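Local coordinates for protein cytochrome c (Pseudomonas aeruginosa, PDB 6RTE) that probably acts as the dehydrogenase NirN, oxidising dihydro-heme d1 late in heme d1 biosynthesis, with a covalent c-type heme likely serving in electron transfer, at residues P241-L246 and V255-A260; A267-A272 and L286-E291; H290-L295 and L308-Y313; D312-F317 and R324-S329. One frame throughout, in Å; residues are numbered along the deposited sequence.

Contact 1: P241-L246 and V255-A260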
loop_
_atom_site.group_PDB
_atom_site.type_symbol
_atom_site.label_atom_id
_atom_site.label_comp_id
_atom_site.label_asym_id
_atom_site.label_seq_id
_atom_site.Cartn_x
_atom_site.Cartn_y
_atom_site.Cartn_z
ATOM N N PRO A 241 -0.618 13.004 -12.032
ATOM C CA PRO A 241 0.043 12.848 -13.332
ATOM C C PRO A 241 0.909 11.586 -13.370
ATOM O O PRO A 241 1.148 10.985 -12.322
ATOM C CB PRO A 241 0.914 14.110 -13.446
ATOM C CG PRO A 241 0.284 15.107 -12.503
ATOM C CD PRO A 241 -0.263 14.283 -11.380
ATOM N N GLY A 242 1.379 11.198 -14.553
ATOM C CA GLY A 242 2.315 10.100 -14.660
ATOM C C GLY A 242 3.718 10.547 -14.301
ATOM O O GLY A 242 4.488 10.973 -15.167
ATOM N N ASN A 243 4.063 10.489 -13.019
ATOM C CA ASN A 243 5.345 11.048 -12.606
ATOM C C ASN A 243 5.775 10.444 -11.278
ATOM O O ASN A 243 5.044 9.675 -10.648
ATOM C CB ASN A 243 5.287 12.579 -12.525
ATOM C CG ASN A 243 4.343 13.102 -11.434
ATOM O OD1 ASN A 243 3.973 12.390 -10.497
ATOM N ND2 ASN A 243 3.954 14.376 -11.562
ATOM N N LEU A 244 7.016 10.744 -10.920
ATOM C CA LEU A 244 7.546 10.562 -9.579
ATOM C C LEU A 244 7.699 11.933 -8.948
ATOM O O LEU A 244 8.095 12.897 -9.617
ATOM C CB LEU A 244 8.911 9.861 -9.599
ATOM C CG LEU A 244 8.959 8.454 -10.212
ATOM C CD1 LEU A 244 10.386 8.132 -10.632
ATOM C CD2 LEU A 244 8.442 7.418 -9.223
ATOM N N VAL A 245 7.396 12.034 -7.657
ATOM C CA VAL A 245 7.591 13.282 -6.927
ATOM C C VAL A 245 8.561 13.002 -5.782
ATOM O O VAL A 245 8.315 12.123 -4.945
ATOM C CB VAL A 245 6.260 13.865 -6.429
ATOM C CG1 VAL A 245 6.480 15.037 -5.509
ATOM C CG2 VAL A 245 5.386 14.292 -7.637
ATOM N N LEU A 246 9.674 13.730 -5.779
ATOM C CA LEU A 246 10.730 13.595 -4.793
ATOM C C LEU A 246 10.560 14.691 -3.741
ATOM O O LEU A 246 10.540 15.882 -4.075
ATOM C CB LEU A 246 12.098 13.705 -5.459
ATOM C CG LEU A 246 13.323 13.598 -4.542
ATOM C CD1 LEU A 246 13.370 12.230 -3.887
ATOM C CD2 LEU A 246 14.596 13.863 -5.321
ATOM N N VAL A 255 11.335 18.591 -3.728
ATOM C CA VAL A 255 12.655 18.619 -4.319
ATOM C C VAL A 255 12.585 18.647 -5.850
ATOM O O VAL A 255 13.197 19.500 -6.487
ATOM C CB VAL A 255 13.493 17.425 -3.809
ATOM C CG1 VAL A 255 14.899 17.471 -4.393
ATOM C CG2 VAL A 255 13.538 17.440 -2.274
ATOM N N GLN A 256 11.851 17.721 -6.461
ATOM C CA GLN A 256 11.803 17.697 -7.922
ATOM C C GLN A 256 10.681 16.785 -8.403
ATOM O O GLN A 256 10.452 15.715 -7.835
ATOM C CB GLN A 256 13.153 17.237 -8.500
ATOM C CG GLN A 256 13.418 17.694 -9.932
ATOM C CD GLN A 256 14.855 17.439 -10.375
ATOM O OE1 GLN A 256 15.807 17.703 -9.635
ATOM N NE2 GLN A 256 15.014 16.929 -11.593
ATOM N N VAL A 257 9.999 17.227 -9.457
ATOM C CA VAL A 257 8.980 16.438 -10.152
ATOM C C VAL A 257 9.676 15.735 -11.313
ATOM O O VAL A 257 10.286 16.395 -12.167
ATOM C CB VAL A 257 7.835 17.326 -10.666
ATOM C CG1 VAL A 257 6.833 16.505 -11.481
ATOM C CG2 VAL A 257 7.141 18.038 -9.512
ATOM N N ILE A 258 9.608 14.412 -11.342
ATOM C CA ILE A 258 10.251 13.633 -12.403
ATOM C C ILE A 258 9.185 12.995 -13.293
ATOM O O ILE A 258 8.551 12.013 -12.887
ATOM C CB ILE A 258 11.186 12.557 -11.822
ATOM C CG1 ILE A 258 12.197 13.177 -10.845
ATOM C CG2 ILE A 258 11.907 11.845 -12.951
ATOM C CD1 ILE A 258 12.977 12.148 -10.021
ATOM N N PRO A 259 8.944 13.513 -14.498
ATOM C CA PRO A 259 7.938 12.887 -15.378
ATOM C C PRO A 259 8.331 11.453 -15.716
ATOM O O PRO A 259 9.497 11.149 -15.964
ATOM C CB PRO A 259 7.941 13.781 -16.628
ATOM C CG PRO A 259 8.563 15.095 -16.184
ATOM C CD PRO A 259 9.557 14.711 -15.108
ATOM N N ALA A 260 7.351 10.559 -15.690
ATOM C CA ALA A 260 7.603 9.156 -16.004
ATOM C C ALA A 260 7.406 8.982 -17.510
ATOM O O ALA A 260 6.279 9.042 -18.019
ATOM C CB ALA A 260 6.691 8.237 -15.192
HETATM O O HOH W 1 4.292 10.860 -17.868
#
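Strands 243-246 and 255-259 run antiparallel, their axes 4.5 Å apart at closest approach and their directions 164° from each other. Leu244 and Ile258 form a hydrogen-bonded pair in which each backbone N donates to the other's O, and Leu246 with Gln256 is the next such pair. The regular pattern breaks at Leu246 O, which accepts from Val255 N at 2.8 Å and from Gln256 N at 3.3 Å, so that two residues of one strand face one of the other in a classic beta bulge. At the far end Gly242 O receives Ala260 N at 2.9 Å, and a water donates to both Gly242 O and Ala260 O, closing the end of the pairing. Side chains meet mainly near the bulge: CD2 of Leu246 lies 3.7 Å from CG1 of Val255, and the two side chains pass at a slant. CG of Leu246 sits anti to its own backbone N (chi1 179°), which brings CG and CD2 alongside CB and CG1 of Val255. The amide ND2 of Asn243 comes within 3.6 Å of CG1 of Val257, while its OD1 is hydrogen-bonded to Asn238. Leu244 and Ile258 share the face opposite Val245 and Val257 and pack on Trp293 of strand 291-296. This is the bulged outer hairpin of a four-stranded blade in the eight-bladed beta-propeller, with 254-259 as the outermost strand.

Contact 2: A267-A272 and L286-E291; sequences ASRVSA and LKDVHE
Arg269 and Asp288 are joined three times over: the guanidinium takes the carboxylate side-on through NE and NH2, and the backbone N of the same arginine bonds to that carboxylate as well. NE reaches Asp288 OD2 at 3.0 Å and NH2 reaches Asp288 OD1 at 2.9 Å, both on syn lone pairs, with the two flat groups only 7° from coplanar. Arg269 N meets OD2 on its anti side, 2.9 Å away, so this oxygen is gripped by two donors and the carboxylate is held against rotation. A bend at chi3 (-70°) folds the arginine chain back to make the bridge, and CG of Lys287 lies over one guanidinium face, 3.5 Å from Arg269 NH2. Next to the salt bridge, Ser268 OG accepts from Asp288 N at 2.9 Å and donates to Arg269 O. Lys287 N comes to the same Arg269 O from the opposite face of the carbonyl plane, 2.9 Å away. CB of Ser268 rests against both methyls of Val289. Where the pairing becomes a true sheet, Val270 CG2 touches Leu286 CD2 at 3.9 Å. The contact thus ties the chain entering strand 270-276 to the loop leaving strand 281-286, while Tyr239 makes a cation-pi contact with Arg269 and a backbone bond between Ser268 and Ala260 reaches back to the chain just after strand 254-259.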
loop_
_atom_site.group_PDB
_atom_site.type_symbol
_atom_site.label_atom_id
_atom_site.label_comp_id
_atom_site.label_asym_id
_atom_site.label_seq_id
_atom_site.Cartn_x
_atom_site.Cartn_y
_atom_site.Cartn_z
ATOM N N ALA A 267 4.776 8.659 -22.427
ATOM C CA ALA A 267 4.363 8.856 -21.044
ATOM C C ALA A 267 3.903 7.547 -20.406
ATOM O O ALA A 267 3.376 6.653 -21.076
ATOM C CB ALA A 267 3.223 9.872 -20.975
ATOM N N SER A 268 4.084 7.450 -19.089
ATOM C CA SER A 268 3.655 6.266 -18.363
ATOM C C SER A 268 3.156 6.633 -16.977
ATOM O O SER A 268 3.616 7.603 -16.365
ATOM C CB SER A 268 4.797 5.247 -18.231
ATOM O OG SER A 268 4.395 4.115 -17.485
ATOM N N ARG A 269 2.224 5.823 -16.479
ATOM C CA ARG A 269 1.907 5.802 -15.065
ATOM C C ARG A 269 3.009 5.068 -14.305
ATOM O O ARG A 269 3.673 4.182 -14.847
ATOM C CB ARG A 269 0.568 5.101 -14.831
ATOM C CG ARG A 269 -0.615 5.779 -15.486
ATOM C CD ARG A 269 -1.863 4.895 -15.449
ATOM N NE ARG A 269 -1.723 3.736 -16.334
ATOM C CZ ARG A 269 -2.635 2.779 -16.463
ATOM N NH1 ARG A 269 -3.770 2.841 -15.778
ATOM N NH2 ARG A 269 -2.413 1.770 -17.289
ATOM N N VAL A 270 3.215 5.458 -13.052
ATOM C CA VAL A 270 4.104 4.722 -12.158
ATOM C C VAL A 270 3.262 3.689 -11.431
ATOM O O VAL A 270 2.272 4.036 -10.786
ATOM C CB VAL A 270 4.812 5.653 -11.159
ATOM C CG1 VAL A 270 5.605 4.819 -10.161
ATOM C CG2 VAL A 270 5.739 6.623 -11.894
ATOM N N SER A 271 3.659 2.417 -11.520
ATOM C CA SER A 271 2.915 1.382 -10.826
ATOM C C SER A 271 3.254 1.341 -9.335
ATOM O O SER A 271 2.353 1.259 -8.492
ATOM C CB SER A 271 3.182 0.026 -11.464
ATOM O OG SER A 271 2.407 -0.946 -10.787
ATOM N N ALA A 272 4.542 1.392 -8.994
ATOM C CA ALA A 272 4.958 1.339 -7.594
ATOM C C ALA A 272 6.414 1.765 -7.482
ATOM O O ALA A 272 7.206 1.563 -8.410
ATOM C CB ALA A 272 4.774 -0.075 -7.017
ATOM N N LEU A 286 7.125 0.800 -13.877
ATOM C CA LEU A 286 6.361 1.647 -14.791
ATOM C C LEU A 286 5.254 0.852 -15.478
ATOM O O LEU A 286 5.493 -0.216 -16.049
ATOM C CB LEU A 286 7.277 2.276 -15.844
ATOM C CG LEU A 286 8.298 3.240 -15.251
ATOM C CD1 LEU A 286 9.263 3.717 -16.319
ATOM C CD2 LEU A 286 7.608 4.445 -14.565
ATOM N N LYS A 287 4.048 1.418 -15.464
ATOM C CA LYS A 287 2.858 0.700 -15.907
ATOM C C LYS A 287 2.819 0.520 -17.421
ATOM O O LYS A 287 2.400 -0.537 -17.910
ATOM C CB LYS A 287 1.621 1.473 -15.428
ATOM C CG LYS A 287 0.331 0.729 -15.450
ATOM C CD LYS A 287 0.337 -0.392 -14.445
ATOM C CE LYS A 287 -0.951 -1.177 -14.546
ATOM N NZ LYS A 287 -0.753 -2.571 -14.088
ATOM N N ASP A 288 3.250 1.525 -18.186
ATOM C CA ASP A 288 2.848 1.635 -19.590
ATOM C C ASP A 288 4.000 1.661 -20.580
ATOM O O ASP A 288 3.763 1.850 -21.779
ATOM C CB ASP A 288 1.995 2.892 -19.779
ATOM C CG ASP A 288 0.821 2.912 -18.861
ATOM O OD1 ASP A 288 0.005 1.972 -18.944
ATOM O OD2 ASP A 288 0.738 3.843 -18.037
ATOM N N VAL A 289 5.234 1.457 -20.133
ATOM C CA VAL A 289 6.377 1.413 -21.032
ATOM C C VAL A 289 7.228 0.197 -20.682
ATOM O O VAL A 289 7.121 -0.381 -19.598
ATOM C CB VAL A 289 7.220 2.707 -20.956
ATOM C CG1 VAL A 289 6.433 3.879 -21.551
ATOM C CG2 VAL A 289 7.624 3.000 -19.523
ATOM N N HIS A 290 8.093 -0.176 -21.620
ATOM C CA HIS A 290 8.982 -1.323 -21.437
ATOM C C HIS A 290 10.287 -0.932 -20.769
ATOM O O HIS A 290 11.366 -1.274 -21.255
ATOM C CB HIS A 290 9.253 -1.976 -22.786
ATOM C CG HIS A 290 8.028 -2.501 -23.444
ATOM N ND1 HIS A 290 7.697 -3.835 -23.435
ATOM C CD2 HIS A 290 7.033 -1.868 -24.111
ATOM C CE1 HIS A 290 6.564 -4.009 -24.092
ATOM N NE2 HIS A 290 6.139 -2.830 -24.508
ATOM N N GLU A 291 10.184 -0.224 -19.640
ATOM C CA GLU A 291 11.338 0.194 -18.861
ATOM C C GLU A 291 11.048 -0.002 -17.386
ATOM O O GLU A 291 9.904 0.108 -16.939
ATOM C CB GLU A 291 11.690 1.674 -19.075
ATOM C CG GLU A 291 12.581 1.951 -20.249
ATOM C CD GLU A 291 12.854 3.429 -20.440
ATOM O OE1 GLU A 291 12.703 4.221 -19.471
ATOM O OE2 GLU A 291 13.223 3.787 -21.570
#

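Contact 3: H290-L295 and L308-Y313; sequences HELWEL and LAVADY
The hairpin of strands 291-296 and 306-309 forms the outer edge of a propeller blade, and here its open end continues into the chain that leaves for the next blade. Leu292 and Leu308 are the hydrogen-bonded pair: Leu292 N donates to Leu308 O at 2.9 Å and Leu308 N to Leu292 O at 2.8 Å. The neighbouring pair, Glu291 with Ala309, is non-hydrogen-bonded, and CA of Glu291 makes a CH contact with Leu308 O. Beyond it Val310 N bonds to His290 O at 3.1 Å, approaching well above the carbonyl plane, 55° out of it. On the leucine face, CD2 of Leu292 meets CG1 of Val310 at 3.6 Å, the two side chains crossing at about a right angle, and CG of Leu292 lies against CB of Leu308. A chi1 of 70° sets CG of Leu292 between its own N and carbonyl carbon, from where CD1 reaches Leu308 and CD2 reaches Val310. Ile339 of strand 336-340 covers Leu292 and Val310. At the open end the His290 ring meets the ring of Tyr313 obliquely, centroids 4.3 Å apart and planes at 35°, with NE2 of the histidine 3.5 Å from CZ of the tyrosine. The other ring nitrogen, ND1, makes a weak hydrogen bond to Ala311 O near the ring plane. On the opposite face of the strand Glu291 OE1 accepts from Trp293 NE1 and forms a salt bridge with Arg307, while OE2 is hydrogen-bonded to Ala263 N. Such an outermost antiparallel hairpin, followed by a short link to the next blade, belongs to the beta-propeller fold.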
loop_
_atom_site.group_PDB
_atom_site.type_symbol
_atom_site.label_atom_id
_atom_site.label_comp_id
_atom_site.label_asym_id
_atom_site.label_seq_id
_atom_site.Cartn_x
_atom_site.Cartn_y
_atom_site.Cartn_z
ATOM N N HIS A 290 8.093 -0.176 -21.620
ATOM C CA HIS A 290 8.982 -1.323 -21.437
ATOM C C HIS A 290 10.287 -0.932 -20.769
ATOM O O HIS A 290 11.366 -1.274 -21.255
ATOM C CB HIS A 290 9.253 -1.976 -22.786
ATOM C CG HIS A 290 8.028 -2.501 -23.444
ATOM N ND1 HIS A 290 7.697 -3.835 -23.435
ATOM C CD2 HIS A 290 7.033 -1.868 -24.111
ATOM C CE1 HIS A 290 6.564 -4.009 -24.092
ATOM N NE2 HIS A 290 6.139 -2.830 -24.508
ATOM N N GLU A 291 10.184 -0.224 -19.640
ATOM C CA GLU A 291 11.338 0.194 -18.861
ATOM C C GLU A 291 11.048 -0.002 -17.386
ATOM O O GLU A 291 9.904 0.108 -16.939
ATOM C CB GLU A 291 11.690 1.674 -19.075
ATOM C CG GLU A 291 12.581 1.951 -20.249
ATOM C CD GLU A 291 12.854 3.429 -20.440
ATOM O OE1 GLU A 291 12.703 4.221 -19.471
ATOM O OE2 GLU A 291 13.223 3.787 -21.570
ATOM N N LEU A 292 12.095 -0.288 -16.633
ATOM C CA LEU A 292 12.066 -0.101 -15.189
ATOM C C LEU A 292 13.268 0.761 -14.828
ATOM O O LEU A 292 14.269 0.798 -15.552
ATOM C CB LEU A 292 12.067 -1.419 -14.422
ATOM C CG LEU A 292 13.308 -2.300 -14.392
ATOM C CD1 LEU A 292 14.193 -1.925 -13.224
ATOM C CD2 LEU A 292 12.901 -3.760 -14.302
ATOM N N TRP A 293 13.131 1.483 -13.723
ATOM C CA TRP A 293 14.093 2.512 -13.338
ATOM C C TRP A 293 14.729 2.154 -12.002
ATOM O O TRP A 293 14.059 1.620 -11.104
ATOM C CB TRP A 293 13.415 3.873 -13.218
ATOM C CG TRP A 293 13.002 4.539 -14.503
ATOM C CD1 TRP A 293 13.115 4.049 -15.783
ATOM C CD2 TRP A 293 12.410 5.836 -14.622
ATOM N NE1 TRP A 293 12.629 4.966 -16.676
ATOM C CE2 TRP A 293 12.194 6.074 -15.995
ATOM C CE3 TRP A 293 12.047 6.824 -13.697
ATOM C CZ2 TRP A 293 11.631 7.258 -16.467
ATOM C CZ3 TRP A 293 11.485 8.003 -14.168
ATOM C CH2 TRP A 293 11.281 8.211 -15.536
ATOM N N GLU A 294 16.022 2.438 -11.880
ATOM C CA GLU A 294 16.686 2.547 -10.587
ATOM C C GLU A 294 17.171 3.984 -10.448
ATOM O O GLU A 294 17.754 4.536 -11.391
ATOM C CB GLU A 294 17.855 1.564 -10.464
ATOM C CG GLU A 294 18.499 1.542 -9.088
ATOM C CD GLU A 294 19.578 0.480 -8.948
ATOM O OE1 GLU A 294 20.044 -0.055 -9.982
ATOM O OE2 GLU A 294 19.960 0.175 -7.798
ATOM N N LEU A 295 16.905 4.589 -9.295
ATOM C CA LEU A 295 17.333 5.954 -9.002
ATOM C C LEU A 295 18.268 5.936 -7.795
ATOM O O LEU A 295 17.792 5.939 -6.641
ATOM C CB LEU A 295 16.127 6.849 -8.734
ATOM C CG LEU A 295 15.224 7.150 -9.939
ATOM C CD1 LEU A 295 14.159 6.056 -10.122
ATOM C CD2 LEU A 295 14.559 8.491 -9.783
ATOM N N LEU A 308 16.407 0.546 -17.411
ATOM C CA LEU A 308 16.624 -0.855 -17.764
ATOM C C LEU A 308 15.483 -1.331 -18.660
ATOM O O LEU A 308 14.320 -1.341 -18.239
ATOM C CB LEU A 308 16.708 -1.731 -16.515
ATOM C CG LEU A 308 17.949 -1.584 -15.624
ATOM C CD1 LEU A 308 18.004 -0.239 -14.901
ATOM C CD2 LEU A 308 17.966 -2.715 -14.614
ATOM N N ALA A 309 15.816 -1.724 -19.884
ATOM C CA ALA A 309 14.807 -2.232 -20.802
ATOM C C ALA A 309 14.266 -3.565 -20.297
ATOM O O ALA A 309 15.011 -4.393 -19.768
ATOM C CB ALA A 309 15.392 -2.394 -22.198
ATOM N N VAL A 310 12.954 -3.753 -20.421
ATOM C CA VAL A 310 12.325 -5.037 -20.139
ATOM C C VAL A 310 11.568 -5.490 -21.384
ATOM O O VAL A 310 11.072 -4.674 -22.165
ATOM C CB VAL A 310 11.384 -4.985 -18.922
ATOM C CG1 VAL A 310 12.178 -4.724 -17.658
ATOM C CG2 VAL A 310 10.307 -3.928 -19.111
ATOM N N ALA A 311 11.490 -6.808 -21.564
ATOM C CA ALA A 311 10.850 -7.355 -22.758
ATOM C C ALA A 311 9.340 -7.170 -22.706
ATOM O O ALA A 311 8.708 -6.906 -23.731
ATOM C CB ALA A 311 11.206 -8.831 -22.914
ATOM N N ASP A 312 8.746 -7.296 -21.524
ATOM C CA ASP A 312 7.317 -7.094 -21.350
ATOM C C ASP A 312 7.083 -6.146 -20.185
ATOM O O ASP A 312 7.954 -5.957 -19.332
ATOM C CB ASP A 312 6.590 -8.421 -21.104
ATOM C CG ASP A 312 5.104 -8.324 -21.369
ATOM O OD1 ASP A 312 4.724 -7.979 -22.509
ATOM O OD2 ASP A 312 4.318 -8.595 -20.442
ATOM N N TYR A 313 5.895 -5.539 -20.159
ATOM C CA TYR A 313 5.513 -4.709 -19.023
ATOM C C TYR A 313 5.695 -5.501 -17.739
ATOM O O TYR A 313 5.297 -6.667 -17.647
ATOM C CB TYR A 313 4.068 -4.233 -19.143
ATOM C CG TYR A 313 3.797 -3.443 -20.398
ATOM C CD1 TYR A 313 4.291 -2.159 -20.553
ATOM C CD2 TYR A 313 3.046 -3.989 -21.432
ATOM C CE1 TYR A 313 4.052 -1.434 -21.701
ATOM C CE2 TYR A 313 2.797 -3.269 -22.589
ATOM C CZ TYR A 313 3.302 -1.995 -22.718
ATOM O OH TYR A 313 3.060 -1.273 -23.861
#

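Contact 4: D312-F317 and R324-S329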
loop_
_atom_site.group_PDB
_atom_site.type_symbol
_atom_site.label_atom_id
_atom_site.label_comp_id
_atom_site.label_asym_id
_atom_site.label_seq_id
_atom_site.Cartn_x
_atom_site.Cartn_y
_atom_site.Cartn_z
ATOM N N ASP A 312 8.746 -7.296 -21.524
ATOM C CA ASP A 312 7.317 -7.094 -21.350
ATOM C C ASP A 312 7.083 -6.146 -20.185
ATOM O O ASP A 312 7.954 -5.957 -19.332
ATOM C CB ASP A 312 6.590 -8.421 -21.104
ATOM C CG ASP A 312 5.104 -8.324 -21.369
ATOM O OD1 ASP A 312 4.724 -7.979 -22.509
ATOM O OD2 ASP A 312 4.318 -8.595 -20.442
ATOM N N TYR A 313 5.895 -5.539 -20.159
ATOM C CA TYR A 313 5.513 -4.709 -19.023
ATOM C C TYR A 313 5.695 -5.501 -17.739
ATOM O O TYR A 313 5.297 -6.667 -17.647
ATOM C CB TYR A 313 4.068 -4.233 -19.143
ATOM C CG TYR A 313 3.797 -3.443 -20.398
ATOM C CD1 TYR A 313 4.291 -2.159 -20.553
ATOM C CD2 TYR A 313 3.046 -3.989 -21.432
ATOM C CE1 TYR A 313 4.052 -1.434 -21.701
ATOM C CE2 TYR A 313 2.797 -3.269 -22.589
ATOM C CZ TYR A 313 3.302 -1.995 -22.718
ATOM O OH TYR A 313 3.060 -1.273 -23.861
ATOM N N LEU A 314 6.298 -4.862 -16.748
ATOM C CA LEU A 314 6.717 -5.540 -15.531
ATOM C C LEU A 314 6.380 -4.645 -14.356
ATOM O O LEU A 314 6.835 -3.500 -14.301
ATOM C CB LEU A 314 8.219 -5.854 -15.594
ATOM C CG LEU A 314 8.769 -6.960 -14.699
ATOM C CD1 LEU A 314 10.059 -7.540 -15.241
ATOM C CD2 LEU A 314 9.023 -6.393 -13.347
ATOM N N ASP A 315 5.552 -5.143 -13.441
ATOM C CA ASP A 315 5.298 -4.448 -12.182
ATOM C C ASP A 315 5.139 -5.493 -11.077
ATOM O O ASP A 315 5.438 -6.678 -11.263
ATOM C CB ASP A 315 4.081 -3.518 -12.305
ATOM C CG ASP A 315 2.786 -4.268 -12.486
ATOM O OD1 ASP A 315 2.809 -5.351 -13.108
ATOM O OD2 ASP A 315 1.742 -3.773 -12.004
ATOM N N ASP A 316 4.678 -5.046 -9.916
ATOM C CA ASP A 316 4.567 -5.889 -8.725
ATOM C C ASP A 316 5.894 -6.608 -8.452
ATOM O O ASP A 316 5.991 -7.840 -8.469
ATOM C CB ASP A 316 3.413 -6.887 -8.870
ATOM C CG ASP A 316 2.832 -7.306 -7.525
ATOM O OD1 ASP A 316 3.040 -6.573 -6.530
ATOM O OD2 ASP A 316 2.172 -8.364 -7.459
ATOM N N PHE A 317 6.925 -5.805 -8.199
ATOM C CA PHE A 317 8.258 -6.329 -7.944
ATOM C C PHE A 317 8.322 -7.027 -6.587
ATOM O O PHE A 317 7.720 -6.577 -5.611
ATOM C CB PHE A 317 9.307 -5.205 -7.936
ATOM C CG PHE A 317 9.408 -4.406 -9.209
ATOM C CD1 PHE A 317 8.789 -4.796 -10.378
ATOM C CD2 PHE A 317 10.161 -3.243 -9.220
ATOM C CE1 PHE A 317 8.918 -4.016 -11.530
ATOM C CE2 PHE A 317 10.297 -2.484 -10.361
ATOM C CZ PHE A 317 9.684 -2.874 -11.519
ATOM N N ARG A 324 19.974 -8.411 -5.323
ATOM C CA ARG A 324 20.601 -8.546 -6.631
ATOM C C ARG A 324 19.585 -8.890 -7.712
ATOM O O ARG A 324 19.776 -8.518 -8.875
ATOM C CB ARG A 324 21.701 -9.613 -6.602
ATOM C CG ARG A 324 23.071 -9.058 -6.232
ATOM C CD ARG A 324 24.189 -10.083 -6.441
ATOM N NE ARG A 324 24.352 -10.462 -7.848
ATOM C CZ ARG A 324 24.102 -11.671 -8.351
ATOM N NH1 ARG A 324 23.679 -12.663 -7.573
ATOM N NH2 ARG A 324 24.288 -11.894 -9.646
ATOM N N TYR A 325 18.508 -9.573 -7.356
ATOM C CA TYR A 325 17.512 -9.989 -8.325
ATOM C C TYR A 325 16.162 -9.370 -8.007
ATOM O O TYR A 325 15.803 -9.155 -6.845
ATOM C CB TYR A 325 17.382 -11.513 -8.378
ATOM C CG TYR A 325 18.668 -12.172 -8.792
ATOM C CD1 TYR A 325 19.039 -12.231 -10.129
ATOM C CD2 TYR A 325 19.526 -12.714 -7.845
ATOM C CE1 TYR A 325 20.222 -12.820 -10.508
ATOM C CE2 TYR A 325 20.710 -13.306 -8.217
ATOM C CZ TYR A 325 21.056 -13.356 -9.547
ATOM O OH TYR A 325 22.241 -13.947 -9.919
ATOM N N LEU A 326 15.429 -9.088 -9.074
ATOM C CA LEU A 326 14.086 -8.541 -9.014
ATOM C C LEU A 326 13.148 -9.552 -9.644
ATOM O O LEU A 326 13.399 -10.026 -10.755
ATOM C CB LEU A 326 14.052 -7.191 -9.731
ATOM C CG LEU A 326 12.747 -6.455 -9.987
ATOM C CD1 LEU A 326 13.075 -4.986 -10.206
ATOM C CD2 LEU A 326 12.028 -7.028 -11.196
ATOM N N LEU A 327 12.098 -9.919 -8.918
ATOM C CA LEU A 327 11.089 -10.842 -9.414
ATOM C C LEU A 327 9.830 -10.044 -9.724
ATOM O O LEU A 327 9.241 -9.431 -8.824
ATOM C CB LEU A 327 10.793 -11.948 -8.405
ATOM C CG LEU A 327 11.949 -12.902 -8.095
ATOM C CD1 LEU A 327 12.951 -12.264 -7.136
ATOM C CD2 LEU A 327 11.419 -14.208 -7.532
ATOM N N GLY A 328 9.429 -10.045 -10.992
ATOM C CA GLY A 328 8.271 -9.298 -11.415
ATOM C C GLY A 328 7.287 -10.174 -12.164
ATOM O O GLY A 328 7.617 -11.254 -12.659
ATOM N N SER A 329 6.054 -9.687 -12.225
ATOM C CA SER A 329 5.002 -10.311 -13.014
ATOM C C SER A 329 4.895 -9.567 -14.338
ATOM O O SER A 329 4.792 -8.335 -14.353
ATOM C CB SER A 329 3.666 -10.286 -12.272
ATOM O OG SER A 329 3.359 -8.978 -11.822
#
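With chi1 of -59°, Phe317 carries its ring beside its own backbone N, and with chi1 of 172° Leu326 extends CG away from its own; together these turns put CD1 of Leu326 over one face of the phenylalanine. This CH-pi contact places the methyl 3.8 Å from the ring centroid, 21° off the ring normal and displaced toward the rim. Leu314 and Leu326 slide past each other in opposite directions, and Leu314 lies against CA of Gly328, though the exact place of its CD2 is doubtful. At the other end Asp315 O takes two bonds from Ser329: the backbone N arrives almost straight down the carbonyl at 3.2 Å, whereas OG, also at 3.2 Å, comes from above the plane. The return bond from Asp315 N to Ser329 O is weak. Asp316, at positive phi, turns the chain through a corner between strands 314-315 and 317-319, both of which pair with strand 325-330; its carbonyl O is buried without a partner in the model, while OD2 bonds to His357. CA of Phe317 then makes a CH contact with Leu327 O at 3.4 Å, and the Phe317 ring meets that of Tyr274. A first strand interrupted by a corner, paired with one continuous second strand, opens this blade of the beta-propeller.

Contacts 1 and 3 each join the outer two strands of a four-stranded blade, whereas contact 4 pairs the broken first strand of the following blade with its second. Contact 2 ties the ends of strands in the same blade as contact 3, sharing His290 and Glu291 with it. Contacts 3 and 4 share Asp312 and Tyr313 at the passage between blades. All four are partly buried; contact 3 has the most exposed residues, His290 among them, and contact 4 none. Contact 1 is mostly backbone bonding, contact 2 adds a side-on salt bridge and a serine hydroxyl, and contacts 3 and 4 add ring contacts. Trp293 of contact 3 packs on Leu244, Pro259 and Ala260 of contact 1, while Asp315 in contact 4 bonds to Ser271 in contact 2.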